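Local coordinates for putative uncharacterized protein (Bacteroides thetaiotaomicron, PDB 2RBK), which probably acts as a magnesium-dependent phosphatase of the haloacid dehalogenase superfamily, and here holds a vanadate-like group next to its magnesium ion, at residues D10-S15 with V226-A231; F16-I21 with P245-G250; E27-A32 with L37-A42; T43-P46 with N51-S54; N214-L219 with K232-A237. All coordinates share one frame; numbering follows the deposited sequence.

The five contacts lie on and around one eight-stranded mixed sheet, to which contact 1 gives strand 224-227 and contact 3 strand 38-42. Along the chain contacts 3 and 4 follow each other inside the long loop that contact 1 closes; the segments of contact 1 alternate with those of contacts 2 and 5. Contacts 1 and 2 are neighbours, with centres about 7 Å apart, whereas the centres of contacts 3 and 5 are about 21 Å apart, although A42 and M218 still touch between them. Contacts 1, 4 and 5 each send a group to the vanadium ligand, so residues remote in sequence complete one pocket.

Contact 1. Residues D10-S15 with V226-A231; sequences DGTLVS and VAMGQA. With MG (magnesium ion), chain B; VN4 (oxido(dioxo)vanadium), chain C.
M228 and Q230 close on the backbone of G11 and T12. The carbonyl oxygen of G11 is the focus: in one of the two conformers of Q230, its NE2 donates to G11 O at 2.8 Å (N-H...O 147°), approaching in the carbonyl plane on a lone pair, and that oxygen lies almost in the plane of the Q230 amide. CG of M228 leans on the same G11 O at 3.4 Å. The M228 chain, bent at both chi2 and chi3, then passes obliquely alongside T12: CG stands 3.8 Å from T12 OG1, SD lies 4.1 Å from T12 CG2, and CE reaches T12 O at 3.8 Å. An alanine in place of M228 would strip away CG, SD and CE, and would probably leave a gap beside T12 and G11 O. In the next shell, G11 N donates to V14 O at 2.8 Å within the same loop, and OG1 of T12 is hydrogen-bonded to D8. I251 of helix 250-258 packs on both T12 and M228, while OE1 of Q230 accepts from the backbone N of I246, which would probably fix which way the amide faces. The positive phi of G11 (83°) is one that favours glycine. D10, at the start of this loop, binds magnesium through its backbone O, alongside D8 and D211, and its N donates to O1 of the vanadium ligand at 3.0 Å. D8, D10 and T12 fit the DxDx(T/V) signature of haloacid dehalogenases, so this packing borders a site where backbone as well as carboxylate groups hold metal and phosphate analogue.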
# COMPACT_ATOMS: atom_id res chain seq x y z
N ASP A 10 4.17 5.36 0.73
CA ASP A 10 5.51 5.38 1.34
C ASP A 10 6.60 5.20 0.28
O ASP A 10 6.64 4.22 -0.44
CB ASP A 10 5.58 4.32 2.40
CG ASP A 10 4.59 4.59 3.49
OD1 ASP A 10 4.80 5.58 4.23
OD2 ASP A 10 3.56 3.86 3.57
N GLY A 11 7.48 6.17 0.16
CA GLY A 11 8.53 6.21 -0.83
C GLY A 11 8.09 6.72 -2.17
O GLY A 11 8.92 6.78 -3.09
N THR A 12 6.83 7.12 -2.31
CA THR A 12 6.27 7.56 -3.60
C THR A 12 5.68 8.96 -3.44
O THR A 12 6.12 9.90 -4.13
CB THR A 12 5.26 6.51 -4.09
OG1 THR A 12 5.94 5.28 -4.31
CG2 THR A 12 4.62 6.99 -5.42
N LEU A 13 4.73 9.12 -2.53
CA LEU A 13 4.27 10.44 -2.09
C LEU A 13 5.06 10.96 -0.90
O LEU A 13 5.43 12.11 -0.91
CB LEU A 13 2.76 10.41 -1.71
CG LEU A 13 1.83 10.16 -2.89
CD1 LEU A 13 0.41 9.96 -2.34
CD2 LEU A 13 1.86 11.29 -3.89
N VAL A 14 5.28 10.14 0.11
CA VAL A 14 5.93 10.52 1.37
C VAL A 14 7.33 9.96 1.40
O VAL A 14 7.55 8.76 1.29
CB VAL A 14 5.11 10.02 2.58
CG1 VAL A 14 5.83 10.41 3.91
CG2 VAL A 14 3.73 10.56 2.58
N SER A 15 8.32 10.87 1.58
CA SER A 15 9.70 10.49 1.64
C SER A 15 10.04 9.69 2.88
O SER A 15 9.68 10.11 3.99
CB SER A 15 10.52 11.77 1.64
OG SER A 15 11.89 11.48 1.90
N VAL A 226 4.98 4.14 -13.46
CA VAL A 226 6.10 4.97 -13.14
C VAL A 226 6.77 4.49 -11.85
O VAL A 226 6.13 4.44 -10.80
CB VAL A 226 5.65 6.45 -12.95
CG1 VAL A 226 6.82 7.30 -12.48
CG2 VAL A 226 5.02 6.96 -14.22
N ALA A 227 8.07 4.18 -11.94
CA ALA A 227 8.87 3.82 -10.76
C ALA A 227 9.67 4.99 -10.28
O ALA A 227 10.24 5.74 -11.06
CB ALA A 227 9.85 2.68 -11.08
N MET A 228 9.73 5.15 -8.96
CA MET A 228 10.55 6.18 -8.36
C MET A 228 12.02 5.88 -8.58
O MET A 228 12.46 4.74 -8.65
CB MET A 228 10.22 6.29 -6.86
CG MET A 228 8.79 6.59 -6.53
SD MET A 228 8.06 7.96 -7.46
CE MET A 228 8.88 9.34 -6.71
N GLY A 229 12.85 6.94 -8.63
CA GLY A 229 14.24 6.79 -8.99
C GLY A 229 15.05 5.90 -8.07
O GLY A 229 16.05 5.32 -8.49
N GLN A 230 14.69 5.85 -6.79
CA GLN A 230 15.41 5.04 -5.79
C GLN A 230 14.91 3.61 -5.65
O GLN A 230 15.41 2.87 -4.80
CB GLN A 230 15.36 5.78 -4.46
CG GLN A 230 14.05 5.90 -3.73
CD GLN A 230 12.82 6.68 -4.09
OE1 GLN A 230 12.99 7.61 -4.89
NE2 GLN A 230 11.70 6.27 -3.28
N ALA A 231 13.91 3.24 -6.42
CA ALA A 231 13.39 1.89 -6.33
C ALA A 231 14.44 0.86 -6.73
O ALA A 231 15.36 1.14 -7.50
CB ALA A 231 12.20 1.80 -7.26
MG MG B . 6.12 2.36 -1.23
V VN4 C . 2.92 1.93 0.21
O1 VN4 C . 2.03 3.25 0.70
O2 VN4 C . 4.67 1.99 0.18
O3 VN4 C . 2.32 0.20 0.28
O HOH W 1 5.65 0.54 -2.16
O HOH W 2 7.74 1.61 -0.15
O HOH W 3 2.82 1.58 2.30

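Contact 2. Residues F16-I21 with P245-G250; sequences FETHRI and PIDEDG
Two loops of the haloacid dehalogenase fold meet here, one running from strand 4-7 to helix 23-34, the other leading into helix 250-258, and much of their junction is made through water. T18 and D247 approach from opposite directions, and the methyl CG2 of T18 rests 3.7 Å from OD2 of D247. This carboxylate also faces E17, whose OE1, in one of the two conformers of that side chain, is 4.3 Å from D247 OD2. Two acids so near each other would probably repel; with E17 so placed, water 4 lies between them and donates to both, which is likely to ease the repulsion. D247 OD2 has a further partner in the hydroxyl of S15, and I246 CG2 lies near E17 OE1. Water 5 accepts a hydrogen bond from T18 OG1 and donates to R20 O and to D247 OD1, the latter at 2.7 Å, and thereby joins the other carboxylate oxygen to the same loop. The T18 hydroxyl sits between its own N and carbonyl carbon (chi1 70°), which lets it serve as the acceptor of an ST turn: the backbone N of R20 donates to T18 OG1 at 3.1 Å.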
# COMPACT_ATOMS: atom_id res chain seq x y z
N PHE A 16 10.80 8.61 2.77
CA PHE A 16 11.26 7.87 3.92
C PHE A 16 12.33 8.67 4.65
O PHE A 16 12.55 8.48 5.84
CB PHE A 16 11.85 6.52 3.52
CG PHE A 16 10.85 5.46 3.22
CD1 PHE A 16 10.09 4.90 4.20
CD2 PHE A 16 10.65 4.98 1.91
CE1 PHE A 16 9.17 3.87 3.92
CE2 PHE A 16 9.76 3.98 1.71
CZ PHE A 16 8.98 3.39 2.64
N GLU A 17 13.03 9.53 3.92
CA GLU A 17 14.16 10.28 4.53
C GLU A 17 13.66 11.49 5.29
O GLU A 17 14.19 11.76 6.38
CB GLU A 17 15.19 10.51 3.42
CG GLU A 17 15.81 9.23 2.82
CD GLU A 17 15.05 8.44 1.78
OE1 GLU A 17 14.15 8.91 1.02
OE2 GLU A 17 15.36 7.21 1.71
N THR A 18 12.64 12.19 4.79
CA THR A 18 12.13 13.34 5.47
C THR A 18 10.83 13.07 6.19
O THR A 18 10.38 13.85 7.03
CB THR A 18 11.86 14.51 4.52
OG1 THR A 18 10.75 14.17 3.70
CG2 THR A 18 13.03 14.85 3.57
N HIS A 19 10.08 12.04 5.88
CA HIS A 19 8.75 11.75 6.37
C HIS A 19 7.71 12.79 5.95
O HIS A 19 6.67 12.95 6.59
CB HIS A 19 8.71 11.50 7.88
CG HIS A 19 9.74 10.44 8.20
ND1 HIS A 19 9.63 9.12 7.80
CD2 HIS A 19 10.94 10.58 8.86
CE1 HIS A 19 10.72 8.48 8.24
NE2 HIS A 19 11.54 9.34 8.89
N ARG A 20 7.95 13.52 4.86
CA ARG A 20 7.11 14.52 4.32
C ARG A 20 6.87 14.32 2.82
O ARG A 20 7.67 13.71 2.13
CB ARG A 20 7.69 15.94 4.55
CG ARG A 20 8.04 16.20 6.03
CD ARG A 20 6.77 16.21 6.86
NE ARG A 20 5.74 17.19 6.42
CZ ARG A 20 5.61 18.41 6.87
NH1 ARG A 20 6.41 18.91 7.81
NH2 ARG A 20 4.63 19.14 6.35
N ILE A 21 5.81 14.92 2.37
CA ILE A 21 5.49 14.99 0.94
C ILE A 21 6.28 16.16 0.29
O ILE A 21 6.21 17.27 0.80
CB ILE A 21 4.01 15.18 0.69
CG1 ILE A 21 3.20 14.04 1.36
CG2 ILE A 21 3.71 15.29 -0.79
CD1 ILE A 21 1.68 14.18 1.20
N PRO A 245 14.48 10.44 -8.26
CA PRO A 245 14.19 10.16 -6.87
C PRO A 245 13.09 11.03 -6.29
O PRO A 245 12.89 12.17 -6.73
CB PRO A 245 15.54 10.40 -6.14
CG PRO A 245 16.55 10.13 -7.24
CD PRO A 245 15.92 10.71 -8.49
N ILE A 246 12.43 10.50 -5.26
CA ILE A 246 11.30 11.21 -4.67
C ILE A 246 11.65 12.62 -4.27
O ILE A 246 10.89 13.56 -4.52
CB ILE A 246 10.72 10.39 -3.48
CG1 ILE A 246 9.48 11.11 -2.93
CG2 ILE A 246 11.72 10.08 -2.39
CD1 ILE A 246 8.69 10.31 -1.98
N ASP A 247 12.81 12.86 -3.64
CA ASP A 247 13.20 14.18 -3.13
C ASP A 247 13.93 15.01 -4.18
O ASP A 247 14.49 16.06 -3.84
CB ASP A 247 13.93 14.04 -1.78
CG ASP A 247 12.92 13.79 -0.66
OD1 ASP A 247 11.81 14.36 -0.60
OD2 ASP A 247 13.26 13.06 0.29
N GLU A 248 13.93 14.59 -5.44
CA GLU A 248 14.37 15.36 -6.57
C GLU A 248 13.20 15.53 -7.57
O GLU A 248 13.34 15.43 -8.79
CB GLU A 248 15.56 14.70 -7.24
CG GLU A 248 16.78 14.59 -6.34
CD GLU A 248 17.95 13.84 -6.91
OE1 GLU A 248 17.98 13.51 -8.10
OE2 GLU A 248 18.82 13.46 -6.15
N ASP A 249 12.03 15.78 -6.98
CA ASP A 249 10.83 16.15 -7.77
C ASP A 249 10.38 14.99 -8.66
O ASP A 249 9.79 15.23 -9.72
CB ASP A 249 11.07 17.40 -8.59
CG ASP A 249 11.58 18.56 -7.77
OD1 ASP A 249 10.80 19.09 -6.99
OD2 ASP A 249 12.79 18.91 -7.78
N GLY A 250 10.56 13.74 -8.25
CA GLY A 250 10.21 12.62 -9.13
C GLY A 250 8.77 12.62 -9.59
O GLY A 250 8.50 12.37 -10.78
O HOH W 4 15.00 11.12 -0.25
O HOH W 5 10.13 15.27 1.27

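Contact 3. Residues E27-A32 with L37-A42; sequences EALEAA and LKIFIA
A single backbone hydrogen bond joins A32 to L37: the N of L37 donates to A32 O at 3.1 Å with an N-H...O angle of 145°. The donor lies tilted 32° from the carbonyl plane of A32. The same oxygen is flanked by carbon from L37, whose CB stands 3.5 Å away and whose CD2 stands 3.6 Å away, so the side chain folds back over the group its own backbone is bonded to. With CG of L37 anti to the carbonyl carbon, beside the backbone N (chi1 -78°), CD2 comes to lie by A32 O.

The segments belong to a beta-alpha-beta unit made of strand 4-7, helix 23-34 and strand 38-42, the crossover element from which the Rossmann-like core of haloacid dehalogenases is built. The bond from A32 to L37 spans the short connection by which the chain leaves the helix for the next strand.

Apolar contacts do the rest. CD1 of I39 is the probing atom: with CG1 anti to the carbonyl carbon and the chain extended beyond it, CD1 is carried outward from the strand to the helix, where it meets CG of L29, in one of the two conformers of that leucine, at 4.1 Å. A32 CB touches that CD1 more loosely, at 4.4 Å, and lies 4.1 Å from L37 CB. Besides these carbons, I39 CD1 also rests against the carbonyl oxygen L29 O, at 3.6 Å. Farther out, M255 of helix 250-258 packs on both L29 and A32, while F7 of strand 4-7 lies against L29 and I39, and L5 of that strand against L37.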
# COMPACT_ATOMS: atom_id res chain seq x y z
N GLU A 27 2.07 20.51 -5.43
CA GLU A 27 1.76 21.40 -6.58
C GLU A 27 1.32 20.59 -7.79
O GLU A 27 0.36 20.98 -8.49
CB GLU A 27 3.04 22.21 -6.90
CG GLU A 27 3.27 23.25 -5.82
CD GLU A 27 4.64 23.86 -5.85
OE1 GLU A 27 5.49 23.53 -6.69
OE2 GLU A 27 4.87 24.73 -5.00
N ALA A 28 1.97 19.47 -8.09
CA ALA A 28 1.61 18.66 -9.23
C ALA A 28 0.21 18.09 -9.08
O ALA A 28 -0.55 18.05 -10.05
CB ALA A 28 2.66 17.53 -9.40
N LEU A 29 -0.14 17.62 -7.90
CA LEU A 29 -1.48 17.04 -7.68
C LEU A 29 -2.52 18.13 -7.74
O LEU A 29 -3.64 17.88 -8.25
CB LEU A 29 -1.50 16.16 -6.43
CG LEU A 29 -1.11 14.72 -6.64
CD1 LEU A 29 0.28 14.54 -7.19
CD2 LEU A 29 -1.07 13.97 -5.28
N GLU A 30 -2.25 19.32 -7.24
CA GLU A 30 -3.19 20.45 -7.40
C GLU A 30 -3.45 20.70 -8.88
O GLU A 30 -4.61 20.86 -9.31
CB GLU A 30 -2.61 21.71 -6.74
CG GLU A 30 -2.79 21.79 -5.24
CD GLU A 30 -4.14 22.27 -4.78
OE1 GLU A 30 -5.04 22.68 -5.58
OE2 GLU A 30 -4.43 22.18 -3.56
N ALA A 31 -2.36 20.74 -9.67
CA ALA A 31 -2.53 21.03 -11.08
C ALA A 31 -3.31 19.91 -11.79
O ALA A 31 -4.17 20.17 -12.62
CB ALA A 31 -1.16 21.20 -11.74
N ALA A 32 -3.03 18.65 -11.43
CA ALA A 32 -3.72 17.52 -12.06
C ALA A 32 -5.19 17.52 -11.69
O ALA A 32 -6.07 17.24 -12.52
CB ALA A 32 -3.06 16.23 -11.68
N LEU A 37 -8.00 15.11 -13.62
CA LEU A 37 -7.51 13.81 -13.28
C LEU A 37 -8.18 13.34 -12.00
O LEU A 37 -8.34 14.13 -11.07
CB LEU A 37 -6.00 13.76 -13.07
CG LEU A 37 -5.09 13.73 -14.27
CD1 LEU A 37 -5.29 12.39 -15.04
CD2 LEU A 37 -5.24 14.93 -15.19
N LYS A 38 -8.52 12.07 -11.92
CA LYS A 38 -8.91 11.45 -10.68
C LYS A 38 -7.62 10.94 -10.01
O LYS A 38 -6.78 10.33 -10.65
CB LYS A 38 -9.91 10.33 -10.87
CG LYS A 38 -11.18 10.75 -11.56
CD LYS A 38 -11.88 11.95 -11.06
CE LYS A 38 -13.23 12.09 -11.74
NZ LYS A 38 -13.85 13.34 -11.40
N ILE A 39 -7.51 11.21 -8.70
CA ILE A 39 -6.30 10.94 -7.95
C ILE A 39 -6.60 9.95 -6.83
O ILE A 39 -7.47 10.22 -5.97
CB ILE A 39 -5.75 12.25 -7.35
CG1 ILE A 39 -5.33 13.22 -8.47
CG2 ILE A 39 -4.63 11.95 -6.36
CD1 ILE A 39 -4.95 14.58 -8.01
N PHE A 40 -5.98 8.80 -6.88
CA PHE A 40 -6.26 7.71 -5.96
C PHE A 40 -5.01 7.33 -5.23
O PHE A 40 -3.88 7.32 -5.75
CB PHE A 40 -6.76 6.50 -6.73
CG PHE A 40 -8.02 6.81 -7.51
CD1 PHE A 40 -8.01 6.94 -8.88
CD2 PHE A 40 -9.20 7.03 -6.80
CE1 PHE A 40 -9.21 7.26 -9.54
CE2 PHE A 40 -10.38 7.35 -7.46
CZ PHE A 40 -10.37 7.50 -8.84
N ILE A 41 -5.19 6.95 -3.97
CA ILE A 41 -4.17 6.34 -3.14
C ILE A 41 -4.20 4.85 -3.31
O ILE A 41 -5.30 4.28 -3.39
CB ILE A 41 -4.41 6.74 -1.67
CG1 ILE A 41 -4.29 8.27 -1.50
CG2 ILE A 41 -3.50 5.99 -0.71
CD1 ILE A 41 -2.95 8.83 -1.89
N ALA A 42 -3.04 4.20 -3.41
CA ALA A 42 -2.95 2.74 -3.53
C ALA A 42 -1.84 2.31 -2.59
O ALA A 42 -0.66 2.37 -2.95
CB ALA A 42 -2.74 2.31 -4.96

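Contact 4. Residues T43-P46 with N51-S54; sequences TGRP and NNLS. With VN4 (oxido(dioxo)vanadium), chain C.
R45 reaches N52 with its guanidinium, and this is the close part of the contact. ND2 of N52 sits over one face of the guanidinium, offset toward its rim, 3.3 Å from NH2 and 3.4 Å from CZ of R45. The two nitrogens are both donors, so no hydrogen bond joins them; the amide nitrogen packs over the guanidinium face with the two planes inclined at 41°. The arginine gets there by a chain extended from CG to NE. Its polar end is occupied elsewhere too: NE forms a salt bridge to D10, and NH1 donates to the backbone O of I49. A methionine in place of R45 would lose the whole guanidinium, which would probably leave the D10 carboxylate without its charged mate and the amide nitrogen of N52 without the group it packs over.

The other side is looser and wetter. N51 is exposed, and its OD1 stays 3.6 Å from NH1 of R45, with the amide turned 29° from the guanidinium. Water 6 fills in, accepting from R45 NH1 at 3.0 Å and donating to N51 OD1, while ND2 of N51 is bonded to the backbone O of H130.

At the start of the loop, R45 N donates to T43 OG1 at 3.0 Å, an ST turn. The T43 hydroxyl, anti to the backbone N (chi1 -177°), in turn donates a hydrogen bond to O1 of the vanadium ligand at 2.7 Å, and G44 N donates to O3 at 2.9 Å. A threonine followed by a backbone N-H, both gripping the phosphate analogue after a central strand, is the arrangement of haloacid dehalogenase motif II.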
# COMPACT_ATOMS: atom_id res chain seq x y z
N THR A 43 -2.23 1.83 -1.39
CA THR A 43 -1.30 1.58 -0.31
C THR A 43 -1.53 0.24 0.35
O THR A 43 -2.63 -0.28 0.42
CB THR A 43 -1.38 2.75 0.71
OG1 THR A 43 -0.42 2.58 1.75
CG2 THR A 43 -2.75 2.84 1.38
N GLY A 44 -0.42 -0.31 0.91
CA GLY A 44 -0.48 -1.38 1.83
C GLY A 44 -1.00 -0.99 3.18
O GLY A 44 -1.44 -1.82 4.00
N ARG A 45 -0.95 0.30 3.55
CA ARG A 45 -1.45 0.70 4.84
C ARG A 45 -2.95 0.52 4.92
O ARG A 45 -3.67 0.84 3.97
CB ARG A 45 -1.15 2.17 5.09
CG ARG A 45 0.27 2.56 5.27
CD ARG A 45 0.45 4.04 5.54
NE ARG A 45 1.86 4.40 5.72
CZ ARG A 45 2.37 4.98 6.80
NH1 ARG A 45 1.63 5.29 7.87
NH2 ARG A 45 3.67 5.24 6.78
N PRO A 46 -3.47 0.08 6.07
CA PRO A 46 -4.89 0.27 6.38
C PRO A 46 -5.19 1.73 6.64
O PRO A 46 -4.32 2.48 7.12
CB PRO A 46 -5.15 -0.58 7.60
CG PRO A 46 -3.82 -0.72 8.21
CD PRO A 46 -2.76 -0.64 7.16
N ASN A 51 -1.79 8.33 8.37
CA ASN A 51 -1.65 9.51 9.22
C ASN A 51 -0.70 10.51 8.57
O ASN A 51 -0.31 11.46 9.24
CB ASN A 51 -1.16 9.14 10.63
CG ASN A 51 0.30 8.70 10.63
OD1 ASN A 51 0.87 8.31 9.62
ND2 ASN A 51 0.97 8.75 11.79
N ASN A 52 -0.35 10.31 7.30
CA ASN A 52 0.76 11.06 6.66
C ASN A 52 0.32 11.76 5.40
O ASN A 52 1.16 12.26 4.66
CB ASN A 52 1.94 10.11 6.48
CG ASN A 52 1.65 8.90 5.61
OD1 ASN A 52 0.47 8.68 5.22
ND2 ASN A 52 2.69 8.10 5.41
N LEU A 53 -1.02 11.88 5.14
CA LEU A 53 -1.54 12.46 3.96
C LEU A 53 -2.33 13.74 4.19
O LEU A 53 -3.02 14.22 3.29
CB LEU A 53 -2.41 11.51 3.12
CG LEU A 53 -1.71 10.28 2.59
CD1 LEU A 53 -2.74 9.50 1.75
CD2 LEU A 53 -0.50 10.66 1.77
N SER A 54 -2.27 14.35 5.39
CA SER A 54 -3.13 15.50 5.68
C SER A 54 -2.97 16.64 4.70
O SER A 54 -3.92 17.31 4.41
CB SER A 54 -2.95 15.99 7.11
OG SER A 54 -1.66 16.46 7.34
V VN4 C . 2.92 1.93 0.21
O1 VN4 C . 2.03 3.25 0.70
O2 VN4 C . 4.67 1.99 0.18
O3 VN4 C . 2.32 0.20 0.28
O HOH W 6 3.16 7.59 9.05
O HOH W 3 2.82 1.58 2.30

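Contact 5. Residues N214-L219 with K232-A237; sequences NDISML and KEDVKA. With VN4 (oxido(dioxo)vanadium), chain C.
With CG1 of I216 beside its backbone N (chi1 -75°) and the rest of the chain extended, CD1 is carried across to V235 and D234. V235, whose CG1 is anti to the backbone N (chi1 175°), divides its two methyls between partners: CG1 meets L219 CD1 at 3.7 Å, and CG2 meets I216 CD1 at 4.2 Å. CG1 of I216 also lies 4.1 Å from V235 CA, so the isoleucine touches backbone as well as methyl. The I216 and D234 side chains cross at about a right angle, bringing CD1 of I216 to 3.5 Å from OD2 of D234, at the exposed margin of the packing.

The packing residues lie on the short helices 216-221 and 233-238, which come before and after strand 224-227 of the parallel part of the haloacid dehalogenase core. I216 and L219, three residues apart, face V235 from the same side of their helix.

Just ahead of that helix the same chain enters the active site. ND2 of N214 donates to O3 of the vanadium ligand at 2.9 Å and nearly straight (N-H...O 164°). D215 OD1 forms a salt bridge with K188, which itself bonds to the ligand, while D215 OD2 accepts from the backbone N atoms of D211 and G212.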
# COMPACT_ATOMS: atom_id res chain seq x y z
N ASN A 214 5.52 -4.36 -3.63
CA ASN A 214 4.07 -4.49 -3.63
C ASN A 214 3.37 -3.56 -4.63
O ASN A 214 2.16 -3.57 -4.71
CB ASN A 214 3.47 -4.29 -2.23
CG ASN A 214 3.52 -2.86 -1.69
OD1 ASN A 214 4.46 -2.15 -2.07
ND2 ASN A 214 2.62 -2.47 -0.79
N ASP A 215 4.18 -2.78 -5.40
CA ASP A 215 3.68 -1.98 -6.47
C ASP A 215 3.86 -2.64 -7.83
O ASP A 215 3.33 -2.12 -8.82
CB ASP A 215 4.41 -0.62 -6.50
CG ASP A 215 4.23 0.15 -5.22
OD1 ASP A 215 3.03 0.17 -4.76
OD2 ASP A 215 5.20 0.74 -4.72
N ILE A 216 4.62 -3.72 -7.91
CA ILE A 216 4.94 -4.28 -9.22
C ILE A 216 3.69 -4.65 -9.99
O ILE A 216 3.60 -4.37 -11.19
CB ILE A 216 5.94 -5.46 -9.04
CG1 ILE A 216 7.31 -4.90 -8.72
CG2 ILE A 216 5.95 -6.39 -10.24
CD1 ILE A 216 8.36 -5.97 -8.32
N SER A 217 2.70 -5.29 -9.33
CA SER A 217 1.53 -5.70 -10.11
C SER A 217 0.81 -4.47 -10.65
O SER A 217 0.33 -4.52 -11.80
CB SER A 217 0.62 -6.62 -9.36
OG SER A 217 0.04 -6.01 -8.24
N MET A 218 0.69 -3.38 -9.90
CA MET A 218 0.02 -2.20 -10.46
C MET A 218 0.87 -1.43 -11.46
O MET A 218 0.28 -0.76 -12.33
CB MET A 218 -0.55 -1.25 -9.39
CG MET A 218 0.44 -0.42 -8.61
SD MET A 218 -0.46 0.88 -7.73
CE MET A 218 0.91 1.77 -6.99
N LEU A 219 2.19 -1.49 -11.37
CA LEU A 219 3.08 -0.89 -12.36
C LEU A 219 2.90 -1.60 -13.72
O LEU A 219 2.93 -0.96 -14.76
CB LEU A 219 4.52 -0.92 -11.90
CG LEU A 219 4.83 0.03 -10.75
CD1 LEU A 219 6.19 -0.22 -10.12
CD2 LEU A 219 4.75 1.47 -11.18
N LYS A 232 14.29 -0.35 -6.23
CA LYS A 232 15.13 -1.49 -6.64
C LYS A 232 14.89 -1.79 -8.12
O LYS A 232 13.89 -1.45 -8.73
CB LYS A 232 14.88 -2.70 -5.76
CG LYS A 232 15.20 -2.51 -4.30
CD LYS A 232 16.61 -2.19 -3.97
CE LYS A 232 16.85 -2.22 -2.42
NZ LYS A 232 18.22 -1.78 -2.17
N GLU A 233 15.86 -2.52 -8.67
CA GLU A 233 15.86 -2.79 -10.10
C GLU A 233 14.63 -3.57 -10.54
O GLU A 233 14.13 -3.28 -11.66
CB GLU A 233 17.17 -3.51 -10.47
CG GLU A 233 17.44 -3.50 -11.93
CD GLU A 233 18.81 -4.05 -12.26
OE1 GLU A 233 19.34 -3.61 -13.33
OE2 GLU A 233 19.42 -4.86 -11.55
N ASP A 234 14.11 -4.49 -9.77
CA ASP A 234 12.94 -5.26 -10.22
C ASP A 234 11.70 -4.36 -10.29
O ASP A 234 10.83 -4.58 -11.13
CB ASP A 234 12.68 -6.49 -9.39
CG ASP A 234 12.33 -6.28 -7.95
OD1 ASP A 234 12.76 -5.31 -7.30
OD2 ASP A 234 11.57 -7.13 -7.43
N VAL A 235 11.59 -3.39 -9.42
CA VAL A 235 10.47 -2.44 -9.45
C VAL A 235 10.62 -1.57 -10.69
O VAL A 235 9.66 -1.35 -11.45
CB VAL A 235 10.44 -1.61 -8.18
CG1 VAL A 235 9.34 -0.54 -8.28
CG2 VAL A 235 10.25 -2.48 -6.97
N LYS A 236 11.83 -1.06 -10.96
CA LYS A 236 12.07 -0.25 -12.16
C LYS A 236 11.76 -1.04 -13.41
O LYS A 236 11.20 -0.51 -14.36
CB LYS A 236 13.50 0.23 -12.18
CG LYS A 236 13.80 1.25 -11.09
CD LYS A 236 15.21 1.80 -11.16
CE LYS A 236 15.50 2.86 -10.20
NZ LYS A 236 16.90 3.40 -10.31
N ALA A 237 12.09 -2.33 -13.45
CA ALA A 237 11.87 -3.13 -14.60
C ALA A 237 10.40 -3.38 -14.86
O ALA A 237 10.03 -3.58 -16.03
CB ALA A 237 12.61 -4.47 -14.49
V VN4 C . 2.92 1.93 0.21
O1 VN4 C . 2.03 3.25 0.70
O2 VN4 C . 4.67 1.99 0.18
O3 VN4 C . 2.32 0.20 0.28
O HOH W 3 2.82 1.58 2.30